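Local atomic coordinates of LRA-12 (Uncultured bacterium, PDB entry 5AEB), a protein that hydrolyses beta-lactam antibiotics, carbapenems among them, as a class B3 metallo-beta-lactamase with two zinc ions in its active site. Residues A15-P20 against Y36-Y41; R25-L30 against D241-K246; K8-S13 against G128-P133. All coordinates share one frame; numbering follows the deposited sequence.

Contact 1 (A15-P20 against Y36-Y41); sequences ADWSKP and YDLACY
Tyr36 and Asp37 each give a backbone amide to a carbonyl of 15-20, Lys19 O and Asp16 O. Tyr36 N gives the shorter bond, 2.8 Å to Lys19 O, and meets that carbonyl almost end-on (C=O...N 166°). Asp37 N reaches Asp16 O at 3.1 Å from well above the plane of the carbonyl. The carboxylate of Asp37 is taken mainly by residues outside the two segments: OD2 accepts from ND1 of the zinc ligand His227 and OD1 from the amide of Ser229. What Trp17 adds is a weak bond from NE1 to Asp37 OD2 (3.3 Å), the indole and carboxylate lying alongside each other with planes 16° apart. Asp37 is thus a second-shell residue that probably helps to orient the metal-binding imidazole. Leu38 CD2 sits over one face of the indole, 3.6 Å from the centroid of its five-membered ring, a CH-pi contact. Tyr36, with CG anti to the backbone N (chi1 -172°), runs beside Asp16 and Lys19; Asp16 CG lies 3.5 Å from Tyr36 CD1. The turn precedes strand 24-27, whereas 36-41 leads from strand 30-32 into strand 41-45, and Trp17 also packs on Tyr87 and Asp88 of helix 87-90, bringing the contact up to the zinc site.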
loop_
_atom_site.group_PDB
_atom_site.type_symbol
_atom_site.label_atom_id
_atom_site.label_comp_id
_atom_site.label_asym_id
_atom_site.label_seq_id
_atom_site.Cartn_x
_atom_site.Cartn_y
_atom_site.Cartn_z
ATOM N N ALA A 15 -8.915 12.538 -11.225
ATOM C CA ALA A 15 -9.585 11.507 -12.026
ATOM C C ALA A 15 -8.819 10.183 -12.145
ATOM O O ALA A 15 -9.431 9.133 -12.282
ATOM C CB ALA A 15 -9.921 12.033 -13.413
ATOM N N ASP A 16 -7.489 10.242 -12.119
ATOM C CA ASP A 16 -6.639 9.042 -12.196
ATOM C C ASP A 16 -6.837 8.052 -11.031
ATOM O O ASP A 16 -6.474 6.876 -11.156
ATOM C CB ASP A 16 -5.151 9.437 -12.312
ATOM C CG ASP A 16 -4.791 9.979 -13.702
ATOM O OD1 ASP A 16 -5.617 9.860 -14.635
ATOM O OD2 ASP A 16 -3.676 10.525 -13.877
ATOM N N TRP A 17 -7.399 8.517 -9.907
ATOM C CA TRP A 17 -7.683 7.624 -8.787
ATOM C C TRP A 17 -8.710 6.585 -9.144
ATOM O O TRP A 17 -8.609 5.458 -8.728
ATOM C CB TRP A 17 -8.090 8.418 -7.554
ATOM C CG TRP A 17 -6.928 9.094 -6.850
ATOM C CD1 TRP A 17 -5.639 9.336 -7.343
ATOM C CD2 TRP A 17 -6.922 9.667 -5.493
ATOM N NE1 TRP A 17 -4.868 9.966 -6.395
ATOM C CE2 TRP A 17 -5.574 10.218 -5.284
ATOM C CE3 TRP A 17 -7.869 9.800 -4.488
ATOM C CZ2 TRP A 17 -5.205 10.841 -4.092
ATOM C CZ3 TRP A 17 -7.481 10.413 -3.288
ATOM C CH2 TRP A 17 -6.184 10.931 -3.101
ATOM N N SER A 18 -9.700 6.939 -9.946
ATOM C CA SER A 18 -10.717 5.978 -10.358
ATOM C C SER A 18 -10.541 5.467 -11.785
ATOM O O SER A 18 -11.205 4.519 -12.177
ATOM C CB SER A 18 -12.110 6.590 -10.198
ATOM O OG SER A 18 -12.162 7.775 -10.966
ATOM N N LYS A 19 -9.640 6.078 -12.551
ATOM C CA LYS A 19 -9.374 5.656 -13.924
ATOM C C LYS A 19 -8.882 4.187 -14.028
ATOM O O LYS A 19 -7.876 3.839 -13.438
ATOM C CB LYS A 19 -8.367 6.627 -14.539
ATOM C CG LYS A 19 -8.058 6.403 -16.011
ATOM C CD LYS A 19 -7.408 7.638 -16.593
ATOM C CE LYS A 19 -7.217 7.493 -18.102
ATOM N NZ LYS A 19 -5.979 6.728 -18.416
ATOM N N PRO A 20 -9.601 3.317 -14.762
ATOM C CA PRO A 20 -9.123 1.918 -14.883
ATOM C C PRO A 20 -7.787 1.788 -15.607
ATOM O O PRO A 20 -7.464 2.592 -16.483
ATOM C CB PRO A 20 -10.220 1.223 -15.715
ATOM C CG PRO A 20 -11.042 2.335 -16.315
ATOM C CD PRO A 20 -10.952 3.485 -15.344
ATOM N N TYR A 36 -5.283 3.638 -12.279
ATOM C CA TYR A 36 -4.220 4.313 -12.967
ATOM C C TYR A 36 -3.219 4.908 -11.950
ATOM O O TYR A 36 -2.018 4.867 -12.215
ATOM C CB TYR A 36 -4.761 5.359 -13.948
ATOM C CG TYR A 36 -3.677 5.954 -14.815
ATOM C CD1 TYR A 36 -2.949 7.053 -14.366
ATOM C CD2 TYR A 36 -3.371 5.419 -16.082
ATOM C CE1 TYR A 36 -1.943 7.612 -15.125
ATOM C CE2 TYR A 36 -2.360 5.981 -16.864
ATOM C CZ TYR A 36 -1.646 7.075 -16.373
ATOM O OH TYR A 36 -0.628 7.668 -17.081
ATOM N N ASP A 37 -3.706 5.414 -10.811
ATOM C CA ASP A 37 -2.843 5.909 -9.703
ATOM C C ASP A 37 -2.944 5.195 -8.330
ATOM O O ASP A 37 -1.998 5.238 -7.560
ATOM C CB ASP A 37 -2.981 7.424 -9.487
ATOM C CG ASP A 37 -1.806 8.015 -8.678
ATOM O OD1 ASP A 37 -0.622 7.862 -9.067
ATOM O OD2 ASP A 37 -2.058 8.643 -7.642
ATOM N N LEU A 38 -4.069 4.555 -8.005
ATOM C CA LEU A 38 -4.154 3.837 -6.716
ATOM C C LEU A 38 -3.651 2.410 -6.865
ATOM O O LEU A 38 -4.267 1.577 -7.512
ATOM C CB LEU A 38 -5.552 3.920 -6.092
ATOM C CG LEU A 38 -6.087 5.359 -6.047
ATOM C CD1 LEU A 38 -7.457 5.428 -5.383
ATOM C CD2 LEU A 38 -5.094 6.250 -5.301
ATOM N N ALA A 39 -2.497 2.147 -6.271
ATOM C CA ALA A 39 -1.763 0.908 -6.527
ATOM C C ALA A 39 -2.282 -0.190 -5.638
ATOM O O ALA A 39 -2.347 -0.047 -4.405
ATOM C CB ALA A 39 -0.279 1.117 -6.307
ATOM N N CYS A 40 -2.695 -1.276 -6.277
ATOM C CA CYS A 40 -3.139 -2.484 -5.594
ATOM C C CYS A 40 -2.363 -3.631 -6.200
ATOM O O CYS A 40 -2.077 -3.640 -7.418
ATOM C CB CYS A 40 -4.626 -2.706 -5.821
ATOM S SG CYS A 40 -5.580 -1.252 -5.360
ATOM N N TYR A 41 -2.042 -4.603 -5.362
ATOM C CA TYR A 41 -1.182 -5.685 -5.786
ATOM C C TYR A 41 -1.803 -7.013 -5.445
ATOM O O TYR A 41 -2.521 -7.141 -4.433
ATOM C CB TYR A 41 0.201 -5.549 -5.136
ATOM C CG TYR A 41 0.851 -4.215 -5.430
ATOM C CD1 TYR A 41 1.499 -3.983 -6.643
ATOM C CD2 TYR A 41 0.804 -3.183 -4.494
ATOM C CE1 TYR A 41 2.088 -2.755 -6.917
ATOM C CE2 TYR A 41 1.363 -1.947 -4.765
ATOM C CZ TYR A 41 2.022 -1.740 -5.975
ATOM O OH TYR A 41 2.589 -0.508 -6.227
#

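Contact 2 (R25-L30 against D241-K246); sequences RIAGNL and DGYNPK. With SO4 (sulfate ion), chain E; SO4 (sulfate ion), chain F.
Arg25 lays its guanidinium flat on the ring of Tyr243, a stacked cation-pi pair with centres 3.9 Å apart and planes at 12°, beside a classic beta bulge at the edge of the seven-stranded sheet. In the bulge Ile26 and Ala27 both face Leu30, and a type II' turn from Ala27 to Leu30 joins strands 24-27 and 30-32. Tyr243 also works through its hydroxyl: Gly28 N donates to OH at 2.8 Å along a nearly straight line (173°), and the same OH is hydrogen-bonded to OD2 of Asp174. On the ring face opposite Arg25 lies CD of Pro245, so the phenol is sandwiched. Pro245 continues the contact toward the strand, its CB 4.1 Å from Ala27 CB and its CA making a CH...O contact to Ile26 O.

The next shell fixes the guanidinium. The arginine chain is extended from CG to NE, carrying the charged end across the ring to the turn, where NE donates to Gly28 O at 2.8 Å, on a lone pair and in the plane of both groups. NH2 adds a weak bond to the same oxygen. Together with the stack on Tyr243, these bonds should limit rotation of the guanidinium. A sulfate, probably from the crystallisation liquor and also bound by Glu175 N, occupies another part of its edge. A second sulfate accepts from Gly242 N. At the first sulfate, Arg25 NH1 lies 2.7 Å from O4.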
loop_
_atom_site.group_PDB
_atom_site.type_symbol
_atom_site.label_atom_id
_atom_site.label_comp_id
_atom_site.label_asym_id
_atom_site.label_seq_id
_atom_site.Cartn_x
_atom_site.Cartn_y
_atom_site.Cartn_z
ATOM N N ARG A 25 1.705 -8.216 -14.715
ATOM C CA ARG A 25 2.720 -8.851 -13.909
ATOM C C ARG A 25 3.957 -7.925 -13.830
ATOM O O ARG A 25 4.521 -7.520 -14.840
ATOM C CB ARG A 25 3.077 -10.195 -14.563
ATOM C CG ARG A 25 3.931 -11.139 -13.736
ATOM C CD ARG A 25 4.241 -12.404 -14.548
ATOM N NE ARG A 25 5.099 -13.298 -13.768
ATOM C CZ ARG A 25 5.939 -14.209 -14.277
ATOM N NH1 ARG A 25 6.052 -14.362 -15.589
ATOM N NH2 ARG A 25 6.682 -14.964 -13.455
ATOM N N ILE A 26 4.345 -7.587 -12.603
ATOM C CA ILE A 26 5.528 -6.823 -12.346
ATOM C C ILE A 26 6.741 -7.772 -12.310
ATOM O O ILE A 26 7.708 -7.570 -13.045
ATOM C CB ILE A 26 5.393 -6.043 -11.003
ATOM C CG1 ILE A 26 4.206 -5.051 -11.078
ATOM C CG2 ILE A 26 6.689 -5.327 -10.652
ATOM C CD1 ILE A 26 3.545 -4.803 -9.732
ATOM N N ALA A 27 6.679 -8.797 -11.457
ATOM C CA ALA A 27 7.840 -9.663 -11.202
ATOM C C ALA A 27 7.416 -10.927 -10.452
ATOM O O ALA A 27 6.711 -10.839 -9.468
ATOM C CB ALA A 27 8.895 -8.903 -10.405
ATOM N N GLY A 28 7.824 -12.101 -10.928
ATOM C CA GLY A 28 7.489 -13.345 -10.243
ATOM C C GLY A 28 5.979 -13.484 -10.067
ATOM O O GLY A 28 5.223 -13.321 -11.020
ATOM N N ASN A 29 5.548 -13.732 -8.838
ATOM C CA ASN A 29 4.142 -13.834 -8.534
ATOM C C ASN A 29 3.477 -12.498 -8.086
ATOM O O ASN A 29 2.361 -12.504 -7.595
ATOM C CB ASN A 29 3.883 -15.000 -7.563
ATOM C CG ASN A 29 4.407 -14.735 -6.144
ATOM O OD1 ASN A 29 5.257 -13.870 -5.929
ATOM N ND2 ASN A 29 3.892 -15.488 -5.161
ATOM N N LEU A 30 4.147 -11.366 -8.291
ATOM C CA LEU A 30 3.570 -10.049 -7.996
ATOM C C LEU A 30 2.906 -9.398 -9.221
ATOM O O LEU A 30 3.541 -9.243 -10.266
ATOM C CB LEU A 30 4.632 -9.090 -7.417
ATOM C CG LEU A 30 4.215 -7.634 -7.198
ATOM C CD1 LEU A 30 3.073 -7.528 -6.179
ATOM C CD2 LEU A 30 5.425 -6.800 -6.764
ATOM N N ASP A 241 3.595 -4.099 -22.734
ATOM C CA ASP A 241 5.050 -4.282 -22.666
ATOM C C ASP A 241 5.425 -5.752 -22.578
ATOM O O ASP A 241 6.480 -6.167 -23.066
ATOM C CB ASP A 241 5.658 -3.577 -21.441
ATOM C CG ASP A 241 5.858 -2.083 -21.643
ATOM O OD1 ASP A 241 5.460 -1.547 -22.691
ATOM O OD2 ASP A 241 6.406 -1.439 -20.725
ATOM N N GLY A 242 4.572 -6.538 -21.937
ATOM C CA GLY A 242 4.949 -7.894 -21.582
ATOM C C GLY A 242 5.808 -7.886 -20.334
ATOM O O GLY A 242 6.085 -6.826 -19.758
ATOM N N TYR A 243 6.227 -9.076 -19.918
ATOM C CA TYR A 243 7.006 -9.283 -18.702
ATOM C C TYR A 243 8.404 -8.633 -18.737
ATOM O O TYR A 243 9.220 -8.949 -19.591
ATOM C CB TYR A 243 7.115 -10.783 -18.443
ATOM C CG TYR A 243 7.676 -11.138 -17.095
ATOM C CD1 TYR A 243 7.063 -10.689 -15.939
ATOM C CD2 TYR A 243 8.814 -11.944 -16.979
ATOM C CE1 TYR A 243 7.563 -11.016 -14.699
ATOM C CE2 TYR A 243 9.331 -12.275 -15.739
ATOM C CZ TYR A 243 8.689 -11.805 -14.602
ATOM O OH TYR A 243 9.155 -12.114 -13.363
ATOM N N ASN A 244 8.668 -7.721 -17.803
ATOM C CA ASN A 244 9.983 -7.102 -17.690
ATOM C C ASN A 244 10.293 -6.572 -16.293
ATOM O O ASN A 244 10.206 -5.362 -16.074
ATOM C CB ASN A 244 10.137 -5.949 -18.683
ATOM C CG ASN A 244 11.595 -5.516 -18.854
ATOM O OD1 ASN A 244 12.533 -6.264 -18.535
ATOM N ND2 ASN A 244 11.791 -4.309 -19.377
ATOM N N PRO A 245 10.686 -7.468 -15.362
ATOM C CA PRO A 245 11.036 -7.088 -13.976
ATOM C C PRO A 245 12.104 -5.990 -13.897
ATOM O O PRO A 245 12.115 -5.167 -12.949
ATOM C CB PRO A 245 11.605 -8.375 -13.372
ATOM C CG PRO A 245 11.254 -9.477 -14.303
ATOM C CD PRO A 245 10.853 -8.914 -15.626
ATOM N N LYS A 246 13.002 -5.963 -14.878
ATOM C CA LYS A 246 14.145 -5.042 -14.795
ATOM C C LYS A 246 13.772 -3.552 -14.887
ATOM O O LYS A 246 14.466 -2.704 -14.306
ATOM C CB LYS A 246 15.265 -5.460 -15.756
ATOM C CG LYS A 246 15.882 -6.796 -15.316
ATOM C CD LYS A 246 16.786 -7.396 -16.364
ATOM C CE LYS A 246 17.273 -8.767 -15.938
ATOM N NZ LYS A 246 18.274 -9.248 -16.952
HETATM S S SO4 E . 1.524 -6.376 -20.244
HETATM O O1 SO4 E . 2.856 -6.003 -19.691
HETATM O O2 SO4 E . 0.636 -5.177 -20.295
HETATM O O3 SO4 E . 0.940 -7.439 -19.382
HETATM O O4 SO4 E . 1.707 -6.952 -21.603
HETATM S S SO4 F . 8.353 -17.172 -16.152
HETATM O O1 SO4 F . 9.747 -17.667 -16.244
HETATM O O2 SO4 F . 7.717 -17.821 -14.969
HETATM O O3 SO4 F . 7.617 -17.493 -17.403
HETATM O O4 SO4 F . 8.378 -15.691 -16.036
#

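Contact 3 (K8-S13 against G128-P133); sequences KEPTVS and GSMFEP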
loop_
_atom_site.group_PDB
_atom_site.type_symbol
_atom_site.label_atom_id
_atom_site.label_comp_id
_atom_site.label_asym_id
_atom_site.label_seq_id
_atom_site.Cartn_x
_atom_site.Cartn_y
_atom_site.Cartn_z
ATOM N N LYS A 8 -18.883 8.823 4.465
ATOM C CA LYS A 8 -18.779 9.773 3.374
ATOM C C LYS A 8 -17.351 9.911 2.887
ATOM O O LYS A 8 -16.506 10.497 3.547
ATOM C CB LYS A 8 -19.361 11.129 3.766
ATOM C CG LYS A 8 -20.890 11.147 3.767
ATOM C CD LYS A 8 -21.467 12.490 3.328
ATOM C CE LYS A 8 -21.594 13.473 4.487
ATOM N NZ LYS A 8 -20.263 13.789 5.088
ATOM N N GLU A 9 -17.092 9.340 1.721
ATOM C CA GLU A 9 -15.792 9.451 1.090
ATOM C C GLU A 9 -15.547 10.904 0.699
ATOM O O GLU A 9 -16.395 11.514 0.032
ATOM C CB GLU A 9 -15.750 8.569 -0.142
ATOM C CG GLU A 9 -14.389 8.522 -0.795
ATOM C CD GLU A 9 -14.248 7.315 -1.675
ATOM O OE1 GLU A 9 -13.932 6.219 -1.145
ATOM O OE2 GLU A 9 -14.481 7.472 -2.887
ATOM N N PRO A 10 -14.385 11.462 1.101
ATOM C CA PRO A 10 -14.059 12.848 0.751
ATOM C C PRO A 10 -14.035 13.062 -0.767
ATOM O O PRO A 10 -13.841 12.101 -1.519
ATOM C CB PRO A 10 -12.647 13.031 1.330
ATOM C CG PRO A 10 -12.567 12.004 2.404
ATOM C CD PRO A 10 -13.278 10.824 1.825
ATOM N N THR A 11 -14.248 14.310 -1.191
ATOM C CA THR A 11 -14.188 14.709 -2.595
ATOM C C THR A 11 -12.866 14.286 -3.213
ATOM O O THR A 11 -11.797 14.553 -2.652
ATOM C CB THR A 11 -14.331 16.244 -2.730
ATOM O OG1 THR A 11 -15.570 16.657 -2.126
ATOM C CG2 THR A 11 -14.268 16.700 -4.195
ATOM N N VAL A 12 -12.940 13.615 -4.356
ATOM C CA VAL A 12 -11.734 13.234 -5.087
ATOM C C VAL A 12 -11.634 14.119 -6.317
ATOM O O VAL A 12 -12.496 14.058 -7.185
ATOM C CB VAL A 12 -11.728 11.743 -5.516
ATOM C CG1 VAL A 12 -10.468 11.432 -6.341
ATOM C CG2 VAL A 12 -11.845 10.833 -4.304
ATOM N N SER A 13 -10.575 14.924 -6.375
ATOM C CA SER A 13 -10.334 15.853 -7.477
ATOM C C SER A 13 -9.498 15.236 -8.613
ATOM O O SER A 13 -9.514 15.732 -9.727
ATOM C CB SER A 13 -9.640 17.117 -6.945
ATOM O OG SER A 13 -8.422 16.779 -6.267
ATOM N N GLY A 128 -16.510 12.266 10.974
ATOM C CA GLY A 128 -17.144 10.983 10.654
ATOM C C GLY A 128 -16.296 10.052 9.790
ATOM O O GLY A 128 -15.178 10.419 9.381
ATOM N N SER A 129 -16.823 8.852 9.522
ATOM C CA SER A 129 -16.120 7.837 8.712
ATOM C C SER A 129 -15.893 8.255 7.268
ATOM O O SER A 129 -16.822 8.684 6.592
ATOM C CB SER A 129 -16.860 6.497 8.738
ATOM O OG SER A 129 -16.635 5.831 9.961
ATOM N N MET A 130 -14.650 8.113 6.804
ATOM C CA MET A 130 -14.297 8.407 5.407
ATOM C C MET A 130 -14.267 7.183 4.485
ATOM O O MET A 130 -14.284 7.311 3.269
ATOM C CB MET A 130 -12.983 9.169 5.349
ATOM C CG MET A 130 -13.011 10.472 6.137
ATOM S SD MET A 130 -11.353 10.909 6.705
ATOM C CE MET A 130 -10.617 11.254 5.116
ATOM N N PHE A 131 -14.225 5.998 5.076
ATOM C CA PHE A 131 -14.344 4.729 4.332
ATOM C C PHE A 131 -15.059 3.720 5.238
ATOM O O PHE A 131 -15.125 3.934 6.464
ATOM C CB PHE A 131 -12.960 4.189 3.897
ATOM C CG PHE A 131 -11.998 3.997 5.038
ATOM C CD1 PHE A 131 -11.932 2.785 5.720
ATOM C CD2 PHE A 131 -11.150 5.029 5.428
ATOM C CE1 PHE A 131 -11.048 2.616 6.791
ATOM C CE2 PHE A 131 -10.253 4.867 6.481
ATOM C CZ PHE A 131 -10.194 3.655 7.167
ATOM N N GLU A 132 -15.579 2.636 4.648
ATOM C CA GLU A 132 -16.278 1.598 5.452
ATOM C C GLU A 132 -15.314 0.962 6.460
ATOM O O GLU A 132 -14.264 0.445 6.064
ATOM C CB GLU A 132 -16.921 0.522 4.558
ATOM C CG GLU A 132 -17.761 -0.546 5.300
ATOM C CD GLU A 132 -19.040 0.012 5.923
ATOM O OE1 GLU A 132 -19.648 0.956 5.371
ATOM O OE2 GLU A 132 -19.429 -0.487 7.005
ATOM N N PRO A 133 -15.642 1.042 7.766
ATOM C CA PRO A 133 -14.828 0.391 8.800
ATOM C C PRO A 133 -14.505 -1.074 8.466
ATOM O O PRO A 133 -15.317 -1.770 7.889
ATOM C CB PRO A 133 -15.729 0.432 10.033
ATOM C CG PRO A 133 -16.543 1.670 9.831
ATOM C CD PRO A 133 -16.783 1.770 8.346
HETATM O O HOH W 1 -14.230 5.372 1.316
#
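Lys8 and Ser129 supply the direct hydrogen bond of this contact, from Lys8 N to Ser129 O at 3.0 Å, close to straight at 160°, with the donor slightly tilted from the carbonyl plane. It joins two irregular segments, neither of which is a strand.

Weaker CH...O contacts continue the pairing along the two backbones. Met130 CA points its hydrogen at Lys8 O in a nearly straight line, and Glu9 CA approaches Met130 O at 3.4 Å. Main-chain groups thus meet in alternation, with Glu9 and Met130 opposite each other.

A water adds a second polar link. It donates to Glu9 OE1 and to Met130 O, at 2.6 Å from the carboxylate oxygen and 2.8 Å from the carbonyl. Glu9, with CG anti to the backbone N and the rest of the chain extended, carries its carboxylate away from 128-133 toward Ala57, and the water bridges the gap back to Met130 O. OE1 also accepts from the amide of Ala57, so this one oxygen ties the N-terminal segment both to 128-133 and to the loop after strand 48-52.

The apolar part consists of Pro10 and Met130, whose side chains cross at about a right angle. The thioether chain bends at its last torsion (chi3 68°) and brings its methyl to the proline ring; Met130 CE lies 3.4 Å from Pro10 CG, a tight approach. The Met130 CB end faces Pro10 CD at 3.9 Å. Both residues, together with Glu9, also rest on Tyr87 of helix 87-90.

That helix carries the zinc ligands Asp88 and His89, with His86 just before it. The arrangement is therefore a surface junction at the metal-site end of the metallo-beta-lactamase fold, where the N-terminal segment passes over the loop between helix 111-115 and strand 138-140.

How the contacts relate
From the N terminus, 8-13 pairs with 128-133 and closes the long loop of contact 3, which ties the leading segment to the loop before strand 138-140. Contact 1 falls wholly within that loop: 15-20 meets 36-41 after the chain has passed through strands 24-27 and 30-32. Trp17 CE3 packs on Val12 CG1 at 3.6 Å, joining the two near the zinc site. Contact 2 begins between the segments of contact 1 and closes only at 241-246, so it crosses both others, fastening the edge strand 24-27 to the loop before helix 251-267. Tyr41 touches Leu30 and Ile26, linking contacts 1 and 2, whereas contacts 2 and 3 lie on opposite sides of the chain's centre.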